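Local coordinates for protein enoyl-CoA hydratase (Mycobacterium avium, PDB 3OC7) that probably adds water across the double bond of enoyl-CoA thioesters in fatty acid metabolism, and belongs to the crotonase family, at residues Arg23-Ser28 / Ala62-Thr67; Gln42-Leu47 / Ala98-Ala103; Ile132-Pro137 / Met191-Leu196; Gly149-Ile154 / Ala242-Ser247; Ser156-Pro161 / Glu228-Asp233. One frame throughout, in Å; residues are numbered along the deposited sequence.

Strands 21-26 and 58-63 come together in interaction 1, closing a loop that contains helix 37-52. That helix packs on helix 86-106 in interaction 2, whose segments alternate with those of interaction 1 along the chain. Interaction 3 opens further on: strand 132-135, in the same sheet as interaction 1, pairs with edge strand 191-192. The loop it closes is crossed by interactions 4 and 5, which join residues 149-154 and 156-161 to helix 212-245; 5 lies within 4, since 228-233 precedes 242-247. Helix 86-106 connects interaction 2 with interactions 4 and 5, because M101 touches I154 and T158 while R102 forms a salt bridge with D231. Interactions 4 and 5 both touch the third subunit.

Interaction 1: residues Arg23-Ser28 / Ala62-Thr67; sequences RLTLNS and AHTGGT
A62 meets R23 and T25 on one face of a parallel strand pair and buries more surface here than any other residue. Its N gives a hydrogen bond to L24 O (2.9 Å) and its O receives one from L26 N (3.0 Å), so strand 21-26 grips it through both its N-H and its C=O. A methyl suits this spot: CB lies 4.1 Å from OG1 of T25, and NH1 of R23 reaches it at 3.6 Å because the arginine chain, extended at first, bends at chi3 (-82°). On the other face L26 sets its CG 3.7 Å from A62 O, while its branches pack on L39 and L43 of helix 37-52, the crossover helix of this beta-alpha-beta unit. T64 closes the pairing. Its N bonds to L26 O (3.0 Å). With chi1 at 63°, OG1 stands between the backbone N and carbonyl carbon and donates to N27 OD1 (2.9 Å), while CG2 lies near the T25 methyl. N27 ND2 in turn binds D6 O. The asparagine amide is therefore engaged at both ends, which should fix its orientation and adds a side-chain bond just past the last paired residues, L26 and H63.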
# COMPACT_ATOMS: atom_id res chain seq x y z
N ARG A 23 -11.05 -5.21 28.86
CA ARG A 23 -9.86 -6.04 28.56
C ARG A 23 -10.25 -7.52 28.44
O ARG A 23 -10.82 -8.08 29.40
CB ARG A 23 -8.77 -5.84 29.62
CG ARG A 23 -7.43 -6.56 29.38
CD ARG A 23 -6.40 -6.20 30.45
NE ARG A 23 -5.74 -4.93 30.16
CZ ARG A 23 -4.47 -4.80 29.77
NH1 ARG A 23 -3.69 -5.86 29.65
NH2 ARG A 23 -3.98 -3.59 29.50
N LEU A 24 -9.98 -8.12 27.28
CA LEU A 24 -10.16 -9.56 27.04
C LEU A 24 -8.80 -10.25 27.01
O LEU A 24 -7.98 -9.97 26.11
CB LEU A 24 -10.90 -9.81 25.70
CG LEU A 24 -12.27 -9.14 25.46
CD1 LEU A 24 -12.84 -9.43 24.08
CD2 LEU A 24 -13.31 -9.51 26.54
N THR A 25 -8.52 -11.12 27.99
CA THR A 25 -7.19 -11.75 28.10
C THR A 25 -7.22 -13.24 27.73
O THR A 25 -7.91 -14.04 28.40
CB THR A 25 -6.57 -11.61 29.55
OG1 THR A 25 -6.62 -10.23 29.96
CG2 THR A 25 -5.11 -12.15 29.63
N LEU A 26 -6.47 -13.61 26.70
CA LEU A 26 -6.26 -15.04 26.36
C LEU A 26 -5.46 -15.73 27.49
O LEU A 26 -4.36 -15.29 27.82
CB LEU A 26 -5.54 -15.20 25.00
CG LEU A 26 -6.09 -14.49 23.76
CD1 LEU A 26 -5.13 -14.59 22.58
CD2 LEU A 26 -7.45 -15.03 23.38
N ASN A 27 -6.03 -16.79 28.08
CA ASN A 27 -5.47 -17.44 29.30
C ASN A 27 -5.63 -18.98 29.28
O ASN A 27 -6.36 -19.57 30.10
CB ASN A 27 -6.11 -16.82 30.57
CG ASN A 27 -5.42 -17.25 31.87
OD1 ASN A 27 -4.20 -17.48 31.93
ND2 ASN A 27 -6.21 -17.33 32.94
N SER A 28 -4.96 -19.59 28.31
CA SER A 28 -5.01 -21.04 28.06
C SER A 28 -3.55 -21.58 28.05
O SER A 28 -3.06 -22.03 27.01
CB SER A 28 -5.77 -21.32 26.73
OG SER A 28 -5.90 -22.71 26.43
N ALA A 62 -5.45 -8.89 25.06
CA ALA A 62 -4.18 -9.16 25.77
C ALA A 62 -3.94 -10.68 25.94
O ALA A 62 -4.78 -11.49 25.50
CB ALA A 62 -4.19 -8.44 27.14
N HIS A 63 -2.80 -11.07 26.54
CA HIS A 63 -2.49 -12.50 26.78
C HIS A 63 -1.66 -12.71 28.06
O HIS A 63 -0.95 -11.78 28.50
CB HIS A 63 -1.77 -13.16 25.57
CG HIS A 63 -0.36 -12.68 25.35
ND1 HIS A 63 0.76 -13.40 25.75
CD2 HIS A 63 0.12 -11.56 24.76
CE1 HIS A 63 1.85 -12.74 25.41
NE2 HIS A 63 1.49 -11.61 24.82
N THR A 64 -1.79 -13.91 28.65
CA THR A 64 -0.83 -14.41 29.65
C THR A 64 0.22 -15.27 28.94
O THR A 64 0.04 -15.68 27.79
CB THR A 64 -1.52 -15.22 30.80
OG1 THR A 64 -2.14 -16.39 30.27
CG2 THR A 64 -2.54 -14.37 31.56
N GLY A 65 1.32 -15.55 29.64
CA GLY A 65 2.39 -16.42 29.13
C GLY A 65 3.32 -15.85 28.05
O GLY A 65 3.17 -14.70 27.64
N GLY A 66 4.26 -16.67 27.58
CA GLY A 66 5.29 -16.25 26.62
C GLY A 66 4.90 -16.33 25.15
O GLY A 66 5.70 -15.94 24.28
N THR A 67 3.70 -16.85 24.87
CA THR A 67 3.15 -16.96 23.50
C THR A 67 1.80 -16.22 23.44
O THR A 67 0.87 -16.48 24.24
CB THR A 67 3.00 -18.47 23.08
OG1 THR A 67 4.28 -19.09 22.99
CG2 THR A 67 2.28 -18.64 21.72

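Interaction 2: residues Gln42-Leu47 / Ala98-Ala103; sequences QLHQGL and AALMRA
Two torsions bring H44 and L100 together: CG of H44 lies beside its own backbone N and anti to the carbonyl carbon (chi1 -78°), and CG of L100 lies anti to the backbone N (chi1 177°). Neither CB points straight at the other helix, but these rotations carry the side-chain ends between the two. The motif is a nearly parallel helix pair, with the axes of 42-47 and 98-103 separated by 10.6 Å at closest approach and inclined by 16°. Within this crotonase-family fold, helix 37-52 covers the sheet and helix 86-106 lies beside it.

L100 CD1 comes over one face of the imidazole of H44, offset toward the rim and 4.3 Å from the ring centroid, a CH-pi contact. The same methyl touches L43 CD1 at 4.0 Å, the two leucines crossing at about a right angle. Branched leucines suit this inner side, since one fork can meet a ring and an aliphatic neighbour together; L47 also rests on L24 of strand 21-26. Nearer the C-terminal ends the small A103 is met by longer side chains: its CB lies 3.9 Å from H44 CE1 and 4.4 Å from L47 CD1. Histidine suits the border of the pair, being flat enough to lie on a leucine and polar enough for a partly exposed position. M101, one residue on from L100, turns from helix 37-52 and packs instead on L157, T158 and F230. At the edge of the imidazole, near its plane, CE1 of H44 lies 3.7 Å from the carbonyl oxygen of A99.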
# COMPACT_ATOMS: atom_id res chain seq x y z
N GLN A 42 -15.72 -18.43 23.71
CA GLN A 42 -15.56 -17.45 24.78
C GLN A 42 -15.12 -16.05 24.30
O GLN A 42 -15.52 -15.05 24.90
CB GLN A 42 -14.65 -17.98 25.92
CG GLN A 42 -15.32 -19.15 26.71
CD GLN A 42 -14.38 -19.87 27.69
OE1 GLN A 42 -13.51 -19.25 28.30
NE2 GLN A 42 -14.59 -21.18 27.86
N LEU A 43 -14.31 -15.99 23.23
CA LEU A 43 -13.99 -14.69 22.60
C LEU A 43 -15.21 -14.00 21.94
O LEU A 43 -15.40 -12.78 22.08
CB LEU A 43 -12.86 -14.81 21.57
CG LEU A 43 -11.39 -14.59 21.91
CD1 LEU A 43 -10.62 -14.24 20.62
CD2 LEU A 43 -11.19 -13.47 22.92
N HIS A 44 -16.02 -14.77 21.19
CA HIS A 44 -17.29 -14.24 20.65
C HIS A 44 -18.18 -13.63 21.78
O HIS A 44 -18.67 -12.49 21.66
CB HIS A 44 -18.08 -15.31 19.86
CG HIS A 44 -17.57 -15.59 18.46
ND1 HIS A 44 -17.91 -14.80 17.37
CD2 HIS A 44 -16.83 -16.61 17.96
CE1 HIS A 44 -17.35 -15.30 16.28
NE2 HIS A 44 -16.69 -16.40 16.61
N GLN A 45 -18.34 -14.36 22.89
CA GLN A 45 -19.20 -13.88 23.99
C GLN A 45 -18.60 -12.64 24.67
O GLN A 45 -19.33 -11.69 25.00
CB GLN A 45 -19.47 -15.00 25.02
CG GLN A 45 -20.54 -14.64 26.08
CD GLN A 45 -21.90 -14.26 25.47
OE1 GLN A 45 -22.48 -15.02 24.69
NE2 GLN A 45 -22.40 -13.08 25.82
N GLY A 46 -17.27 -12.61 24.82
CA GLY A 46 -16.59 -11.43 25.39
C GLY A 46 -16.75 -10.15 24.56
O GLY A 46 -16.96 -9.06 25.11
N LEU A 47 -16.62 -10.28 23.24
CA LEU A 47 -16.87 -9.15 22.33
C LEU A 47 -18.32 -8.65 22.40
O LEU A 47 -18.56 -7.44 22.37
CB LEU A 47 -16.48 -9.52 20.88
CG LEU A 47 -14.99 -9.73 20.56
CD1 LEU A 47 -14.76 -10.56 19.26
CD2 LEU A 47 -14.23 -8.39 20.51
N ALA A 98 -12.36 -17.71 10.03
CA ALA A 98 -12.92 -16.57 9.29
C ALA A 98 -14.03 -15.83 10.05
O ALA A 98 -14.05 -14.59 10.10
CB ALA A 98 -13.41 -17.02 7.90
N ALA A 99 -14.93 -16.58 10.70
CA ALA A 99 -16.03 -15.97 11.46
C ALA A 99 -15.57 -15.17 12.70
O ALA A 99 -16.16 -14.13 13.03
CB ALA A 99 -17.07 -17.03 11.85
N LEU A 100 -14.50 -15.64 13.35
CA LEU A 100 -13.91 -14.92 14.48
C LEU A 100 -13.25 -13.62 14.03
O LEU A 100 -13.46 -12.56 14.65
CB LEU A 100 -12.94 -15.82 15.29
CG LEU A 100 -12.19 -15.15 16.45
CD1 LEU A 100 -13.17 -14.61 17.52
CD2 LEU A 100 -11.20 -16.16 17.05
N MET A 101 -12.45 -13.69 12.98
CA MET A 101 -11.86 -12.47 12.40
C MET A 101 -12.92 -11.46 11.97
O MET A 101 -12.81 -10.25 12.26
CB MET A 101 -10.94 -12.81 11.21
CG MET A 101 -9.66 -13.63 11.59
SD MET A 101 -8.49 -13.78 10.19
CE MET A 101 -9.55 -14.59 8.96
N ARG A 102 -13.98 -11.94 11.32
CA ARG A 102 -15.09 -11.09 10.86
C ARG A 102 -15.84 -10.38 12.03
O ARG A 102 -16.24 -9.21 11.89
CB ARG A 102 -16.06 -11.86 9.93
CG ARG A 102 -17.05 -10.94 9.19
CD ARG A 102 -17.83 -11.60 8.03
NE ARG A 102 -18.56 -10.57 7.27
CZ ARG A 102 -18.83 -10.60 5.97
NH1 ARG A 102 -18.47 -11.64 5.21
NH2 ARG A 102 -19.49 -9.58 5.43
N ALA A 103 -16.02 -11.07 13.16
CA ALA A 103 -16.65 -10.48 14.36
C ALA A 103 -15.84 -9.27 14.89
O ALA A 103 -16.41 -8.23 15.26
CB ALA A 103 -16.85 -11.52 15.48

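Interaction 3: residues Ile132-Pro137 / Met191-Leu196; sequences IAVAGP and MAAEDL
A135 O receives a hydrogen bond from A193 N at 3.0 Å, the shortest across this contact. The CA of A192 approaches the same oxygen at 3.5 Å as a CA-H...O contact. One step back, M191 O is held in a similar way, by A135 N (3.2 Å) and by the CA of V134. M191 N completes the pairing with a longer bond to A133 O (3.3 Å).

V134 and M191 lie side by side and point to the same face. M191 CG stands between its backbone N and carbonyl carbon (chi1 46°), which sets it 4.0 Å from V134 CG2. The other valine methyl, CG1, also meets A193 CB. V134 CG1 lies 3.7 Å from L196 CD1, which arrives from the start of helix 196-208. This is the margin of the larger sheet of this crotonase-family chain: 191-192 is its outermost strand here, parallel to 132-135, and after the short loop 193-195 the chain enters a helix that covers V134 with I200 and L203. A beta-branched residue fills that interface, with CG2 beside M191 and CG1 against A193 and the first residue of the helix. A135 faces the other way, where its small methyl meets A180 of helix 180-186. D195, at the N-cap, accepts a bond from A198 N through OD1. M191 also packs on R170 of the second subunit.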
# COMPACT_ATOMS: atom_id res chain seq x y z
N ILE A 132 -5.75 -1.62 15.63
CA ILE A 132 -4.42 -1.13 16.09
C ILE A 132 -3.71 -2.31 16.77
O ILE A 132 -4.38 -3.14 17.41
CB ILE A 132 -4.57 0.08 17.07
CG1 ILE A 132 -5.32 1.25 16.40
CG2 ILE A 132 -3.19 0.54 17.60
CD1 ILE A 132 -5.75 2.42 17.35
N ALA A 133 -2.38 -2.44 16.59
CA ALA A 133 -1.60 -3.51 17.25
C ALA A 133 -0.23 -2.98 17.73
O ALA A 133 0.49 -2.31 16.96
CB ALA A 133 -1.42 -4.72 16.33
N VAL A 134 0.11 -3.28 18.99
CA VAL A 134 1.40 -2.89 19.61
C VAL A 134 2.16 -4.13 20.09
O VAL A 134 1.55 -5.02 20.70
CB VAL A 134 1.17 -1.89 20.82
CG1 VAL A 134 2.49 -1.27 21.35
CG2 VAL A 134 0.17 -0.79 20.43
N ALA A 135 3.47 -4.20 19.81
CA ALA A 135 4.29 -5.35 20.27
C ALA A 135 5.57 -4.95 21.02
O ALA A 135 6.30 -4.03 20.60
CB ALA A 135 4.64 -6.28 19.11
N GLY A 136 5.85 -5.68 22.11
CA GLY A 136 7.01 -5.43 22.97
C GLY A 136 8.24 -6.30 22.66
O GLY A 136 8.21 -7.09 21.69
N PRO A 137 9.32 -6.18 23.49
CA PRO A 137 10.65 -6.74 23.16
C PRO A 137 10.81 -8.28 23.20
O PRO A 137 11.83 -8.78 22.72
CB PRO A 137 11.59 -6.05 24.17
CG PRO A 137 10.71 -5.74 25.35
CD PRO A 137 9.33 -5.44 24.77
N MET A 191 2.86 -0.30 15.86
CA MET A 191 4.08 0.20 16.50
C MET A 191 4.78 -0.81 17.40
O MET A 191 4.13 -1.60 18.10
CB MET A 191 3.80 1.48 17.30
CG MET A 191 2.58 1.45 18.18
SD MET A 191 2.27 3.00 19.08
CE MET A 191 3.54 2.88 20.31
N ALA A 192 6.11 -0.77 17.35
CA ALA A 192 6.97 -1.45 18.33
C ALA A 192 7.19 -0.56 19.57
O ALA A 192 7.43 0.65 19.44
CB ALA A 192 8.31 -1.81 17.69
N ALA A 193 7.13 -1.14 20.77
CA ALA A 193 7.35 -0.37 22.02
C ALA A 193 8.18 -1.15 23.03
O ALA A 193 7.91 -2.32 23.26
CB ALA A 193 6.00 0.04 22.63
N GLU A 194 9.18 -0.51 23.65
CA GLU A 194 9.93 -1.13 24.76
C GLU A 194 9.08 -1.30 26.04
O GLU A 194 9.21 -2.33 26.73
CB GLU A 194 11.24 -0.37 25.08
CG GLU A 194 12.17 -1.16 26.06
CD GLU A 194 13.50 -0.48 26.34
OE1 GLU A 194 13.51 0.70 26.76
OE2 GLU A 194 14.55 -1.14 26.18
N ASP A 195 8.23 -0.32 26.34
CA ASP A 195 7.29 -0.35 27.47
C ASP A 195 5.86 -0.52 26.90
O ASP A 195 5.18 0.47 26.58
CB ASP A 195 7.42 0.94 28.31
CG ASP A 195 6.61 0.92 29.63
OD1 ASP A 195 5.66 0.13 29.81
OD2 ASP A 195 6.94 1.75 30.52
N LEU A 196 5.43 -1.77 26.76
CA LEU A 196 4.08 -2.09 26.23
C LEU A 196 2.92 -1.45 27.02
O LEU A 196 1.99 -0.87 26.42
CB LEU A 196 3.87 -3.60 26.07
CG LEU A 196 2.49 -4.10 25.59
CD1 LEU A 196 2.13 -3.66 24.16
CD2 LEU A 196 2.37 -5.62 25.73

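Interaction 4: residues Gly149-Ile154 / Ala242-Ser247; sequences GVAPAI and ARLFVS
L244 reaches out from the end of helix 212-245 and covers V150 and A151 in the loop before helix 156-159. Its CG lies anti to the carbonyl carbon (chi1 -65°) and chi2 is extended, a common leucine conformation on a helix, which sends CD1 forward to A151. There CD1 meets the alanine methyl CB at 4.1 Å and the backbone N of A151 at 4.0 Å. The stem of the same leucine serves V150: its CB lies 4.0 Å from V150 CG1, the two side chains crossing at a slant. In V150 chi1 is -56°, placing CG1 beside the backbone N and facing the helix end, where it also touches L244 O at 4.0 Å. Aliphatic residues suit this contact, which between the segments is van der Waals packing, and alanine lets the loop backbone come close. G149 takes a positive phi (89°) that favours glycine. P152 then centres an inverse gamma turn. L244 also packs on Q213, and A151 on S218, of the third subunit. Just beyond the contact the chain starts a new helix: S247 is the N-cap of helix 248-259, the C-terminal helix of this crotonase-family chain.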
# COMPACT_ATOMS: atom_id res chain seq x y z
N GLY A 149 4.36 -28.11 4.02
CA GLY A 149 3.52 -28.50 2.89
C GLY A 149 2.20 -27.79 2.65
O GLY A 149 1.41 -28.21 1.80
N VAL A 150 1.95 -26.70 3.38
CA VAL A 150 0.68 -25.95 3.25
C VAL A 150 0.91 -24.47 2.88
O VAL A 150 2.01 -24.13 2.41
CB VAL A 150 -0.28 -26.18 4.48
CG1 VAL A 150 -0.55 -27.68 4.67
CG2 VAL A 150 0.30 -25.61 5.76
N ALA A 151 -0.10 -23.62 3.10
CA ALA A 151 -0.05 -22.17 2.74
C ALA A 151 -0.86 -21.33 3.75
O ALA A 151 -1.78 -21.85 4.38
CB ALA A 151 -0.58 -21.95 1.31
N PRO A 152 -0.52 -20.02 3.89
CA PRO A 152 -1.32 -19.14 4.78
C PRO A 152 -2.65 -18.64 4.16
O PRO A 152 -2.85 -17.43 3.97
CB PRO A 152 -0.34 -17.98 5.10
CG PRO A 152 0.98 -18.29 4.36
CD PRO A 152 0.67 -19.35 3.34
N ALA A 153 -3.56 -19.58 3.85
CA ALA A 153 -4.78 -19.27 3.09
C ALA A 153 -5.82 -18.38 3.80
O ALA A 153 -6.04 -17.23 3.38
CB ALA A 153 -5.41 -20.58 2.52
N ILE A 154 -6.44 -18.89 4.86
CA ILE A 154 -7.47 -18.15 5.61
C ILE A 154 -6.96 -16.81 6.19
O ILE A 154 -7.69 -15.79 6.14
CB ILE A 154 -8.10 -19.00 6.73
CG1 ILE A 154 -9.08 -20.01 6.11
CG2 ILE A 154 -8.75 -18.09 7.85
CD1 ILE A 154 -10.44 -19.41 5.64
N ALA A 242 -8.52 -26.92 3.59
CA ALA A 242 -8.84 -28.33 3.86
C ALA A 242 -8.20 -29.33 2.89
O ALA A 242 -7.72 -30.39 3.32
CB ALA A 242 -10.36 -28.52 3.93
N ARG A 243 -8.20 -28.99 1.59
CA ARG A 243 -7.49 -29.80 0.58
C ARG A 243 -6.00 -29.94 0.90
O ARG A 243 -5.42 -31.03 0.79
CB ARG A 243 -7.66 -29.22 -0.83
CG ARG A 243 -9.04 -29.39 -1.45
CD ARG A 243 -9.01 -29.20 -2.98
NE ARG A 243 -8.51 -27.89 -3.40
CZ ARG A 243 -9.23 -26.77 -3.44
NH1 ARG A 243 -10.51 -26.77 -3.05
NH2 ARG A 243 -8.67 -25.64 -3.84
N LEU A 244 -5.35 -28.83 1.29
CA LEU A 244 -3.94 -28.90 1.63
C LEU A 244 -3.69 -29.74 2.89
O LEU A 244 -2.75 -30.54 2.93
CB LEU A 244 -3.32 -27.50 1.74
CG LEU A 244 -3.25 -26.64 0.46
CD1 LEU A 244 -3.05 -25.15 0.81
CD2 LEU A 244 -2.15 -27.12 -0.51
N PHE A 245 -4.54 -29.59 3.91
CA PHE A 245 -4.37 -30.32 5.18
C PHE A 245 -4.31 -31.86 5.02
O PHE A 245 -3.52 -32.54 5.69
CB PHE A 245 -5.46 -29.93 6.20
CG PHE A 245 -5.23 -30.47 7.60
CD1 PHE A 245 -4.37 -29.82 8.48
CD2 PHE A 245 -5.85 -31.65 8.02
CE1 PHE A 245 -4.14 -30.32 9.76
CE2 PHE A 245 -5.62 -32.16 9.31
CZ PHE A 245 -4.76 -31.49 10.18
N VAL A 246 -5.15 -32.41 4.14
CA VAL A 246 -5.26 -33.87 3.96
C VAL A 246 -4.35 -34.45 2.85
O VAL A 246 -4.40 -35.65 2.55
CB VAL A 246 -6.75 -34.32 3.74
CG1 VAL A 246 -7.63 -33.87 4.90
CG2 VAL A 246 -7.30 -33.83 2.40
N SER A 247 -3.52 -33.59 2.24
CA SER A 247 -2.63 -33.99 1.14
C SER A 247 -1.42 -34.81 1.58
O SER A 247 -1.06 -34.81 2.76
CB SER A 247 -2.14 -32.74 0.39
OG SER A 247 -1.20 -32.01 1.17

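Interaction 5: residues Ser156-Pro161 / Glu228-Asp233; sequences SLTLLP and ERFDRD. With EDO (1,2-ethanediol), chain B.
L157 lies across one face of the F230 ring, its CB 3.9 Å from CE1 and its CD1 4.1 Å from the ring centroid, 20° off the normal, a CH-pi contact. T158 adds its methyl at the ring edge, CG2 being 4.1 Å from CZ of F230. The phenyl group is thus met over a face by one residue of helix 156-159 and at its rim by the next. A leucine suits the first place, since its stem and one branch spread over the ring while the other branch, CD2, touches D233 CB.

R229 passes on from L157 to L160 and P161. CG anti to the backbone N (chi1 -176°) starts an extended chain that bends at chi3 (-68°), passing CD within 3.7 Å of L157 O, a buried carbonyl with no hydrogen-bond partner. The guanidinium then lies with one face against L160 and P161: P161 CG is 3.6 Å from NE, and L160 CB is 3.9 Å from NH1. An arginine suits such a border, as its long aliphatic part can pack while its flat end lies over a proline.

A 1,2-ethanediol molecule, probably from the crystallisation liquor, occupies the polar end. R229 NH1 donates to its O1 (3.0 Å), and O1 donates to D233 OD2 (2.7 Å). The opposite charges of R229 and D233, both on helix 212-245, are therefore linked through a hydroxyl, with L221 O of the third subunit as a further hydrogen-bond partner of the diol.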
# COMPACT_ATOMS: atom_id res chain seq x y z
N SER A 156 -4.84 -14.78 5.02
CA SER A 156 -4.71 -13.80 3.92
C SER A 156 -5.85 -12.75 3.88
O SER A 156 -5.65 -11.62 3.40
CB SER A 156 -4.57 -14.50 2.54
OG SER A 156 -3.32 -15.19 2.40
N LEU A 157 -7.02 -13.12 4.41
CA LEU A 157 -8.19 -12.22 4.49
C LEU A 157 -7.91 -10.88 5.22
O LEU A 157 -8.45 -9.84 4.84
CB LEU A 157 -9.40 -12.93 5.13
CG LEU A 157 -10.06 -14.06 4.33
CD1 LEU A 157 -11.03 -14.86 5.22
CD2 LEU A 157 -10.75 -13.52 3.07
N THR A 158 -7.07 -10.95 6.27
CA THR A 158 -6.64 -9.73 7.01
C THR A 158 -5.16 -9.31 6.79
O THR A 158 -4.85 -8.13 6.99
CB THR A 158 -6.95 -9.81 8.55
OG1 THR A 158 -6.23 -10.90 9.16
CG2 THR A 158 -8.48 -9.91 8.82
N LEU A 159 -4.28 -10.24 6.39
CA LEU A 159 -2.87 -9.88 6.08
C LEU A 159 -2.67 -9.14 4.75
O LEU A 159 -1.91 -8.15 4.69
CB LEU A 159 -1.95 -11.12 6.12
CG LEU A 159 -1.75 -11.84 7.46
CD1 LEU A 159 -0.67 -12.90 7.30
CD2 LEU A 159 -1.41 -10.87 8.59
N LEU A 160 -3.32 -9.61 3.68
CA LEU A 160 -3.07 -8.99 2.36
C LEU A 160 -3.54 -7.52 2.20
O LEU A 160 -2.88 -6.75 1.49
CB LEU A 160 -3.50 -9.89 1.19
CG LEU A 160 -2.79 -11.25 1.09
CD1 LEU A 160 -3.31 -12.02 -0.14
CD2 LEU A 160 -1.24 -11.15 1.06
N PRO A 161 -4.65 -7.11 2.87
CA PRO A 161 -5.01 -5.66 2.85
C PRO A 161 -4.05 -4.74 3.64
O PRO A 161 -4.07 -3.53 3.41
CB PRO A 161 -6.43 -5.62 3.47
CG PRO A 161 -6.90 -7.03 3.43
CD PRO A 161 -5.71 -7.94 3.47
N GLU A 228 -15.52 -6.62 2.00
CA GLU A 228 -15.76 -7.01 0.60
C GLU A 228 -14.92 -8.21 0.19
O GLU A 228 -15.41 -9.10 -0.55
CB GLU A 228 -15.47 -5.85 -0.37
CG GLU A 228 -16.45 -4.70 -0.30
CD GLU A 228 -16.00 -3.51 -1.16
OE1 GLU A 228 -15.67 -3.72 -2.35
OE2 GLU A 228 -15.98 -2.38 -0.64
N ARG A 229 -13.68 -8.27 0.68
CA ARG A 229 -12.75 -9.40 0.42
C ARG A 229 -13.26 -10.70 1.07
O ARG A 229 -13.22 -11.77 0.44
CB ARG A 229 -11.31 -9.04 0.86
CG ARG A 229 -10.25 -10.11 0.56
CD ARG A 229 -8.87 -9.79 1.15
NE ARG A 229 -8.23 -8.63 0.51
CZ ARG A 229 -7.30 -8.70 -0.44
NH1 ARG A 229 -6.86 -9.87 -0.88
NH2 ARG A 229 -6.79 -7.57 -0.93
N PHE A 230 -13.75 -10.62 2.32
CA PHE A 230 -14.41 -11.75 2.99
C PHE A 230 -15.60 -12.27 2.14
O PHE A 230 -15.73 -13.48 1.91
CB PHE A 230 -14.93 -11.37 4.40
CG PHE A 230 -13.89 -11.44 5.53
CD1 PHE A 230 -12.89 -10.48 5.66
CD2 PHE A 230 -13.98 -12.45 6.52
CE1 PHE A 230 -11.97 -10.52 6.74
CE2 PHE A 230 -13.07 -12.51 7.61
CZ PHE A 230 -12.06 -11.54 7.72
N ASP A 231 -16.47 -11.36 1.68
CA ASP A 231 -17.62 -11.74 0.84
C ASP A 231 -17.20 -12.54 -0.42
O ASP A 231 -17.81 -13.57 -0.73
CB ASP A 231 -18.42 -10.49 0.42
CG ASP A 231 -19.27 -9.90 1.54
OD1 ASP A 231 -19.54 -10.58 2.57
OD2 ASP A 231 -19.70 -8.74 1.37
N ARG A 232 -16.15 -12.06 -1.11
CA ARG A 232 -15.65 -12.71 -2.34
C ARG A 232 -14.90 -14.04 -2.14
O ARG A 232 -15.08 -14.98 -2.95
CB ARG A 232 -14.74 -11.76 -3.13
CG ARG A 232 -15.37 -10.46 -3.60
CD ARG A 232 -14.44 -9.73 -4.60
NE ARG A 232 -13.11 -9.44 -4.06
CZ ARG A 232 -12.78 -8.31 -3.42
NH1 ARG A 232 -13.67 -7.35 -3.24
NH2 ARG A 232 -11.54 -8.15 -2.97
N ASP A 233 -14.08 -14.14 -1.08
CA ASP A 233 -12.97 -15.13 -0.97
C ASP A 233 -13.01 -16.13 0.22
O ASP A 233 -12.31 -17.16 0.18
CB ASP A 233 -11.60 -14.42 -0.93
CG ASP A 233 -11.23 -13.70 -2.23
OD1 ASP A 233 -11.87 -13.92 -3.28
OD2 ASP A 233 -10.27 -12.89 -2.18
C1 EDO B . -7.24 -13.75 -1.13
O1 EDO B . -8.02 -12.67 -0.62
C2 EDO B . -6.39 -13.29 -2.32
O2 EDO B . -5.65 -14.43 -2.78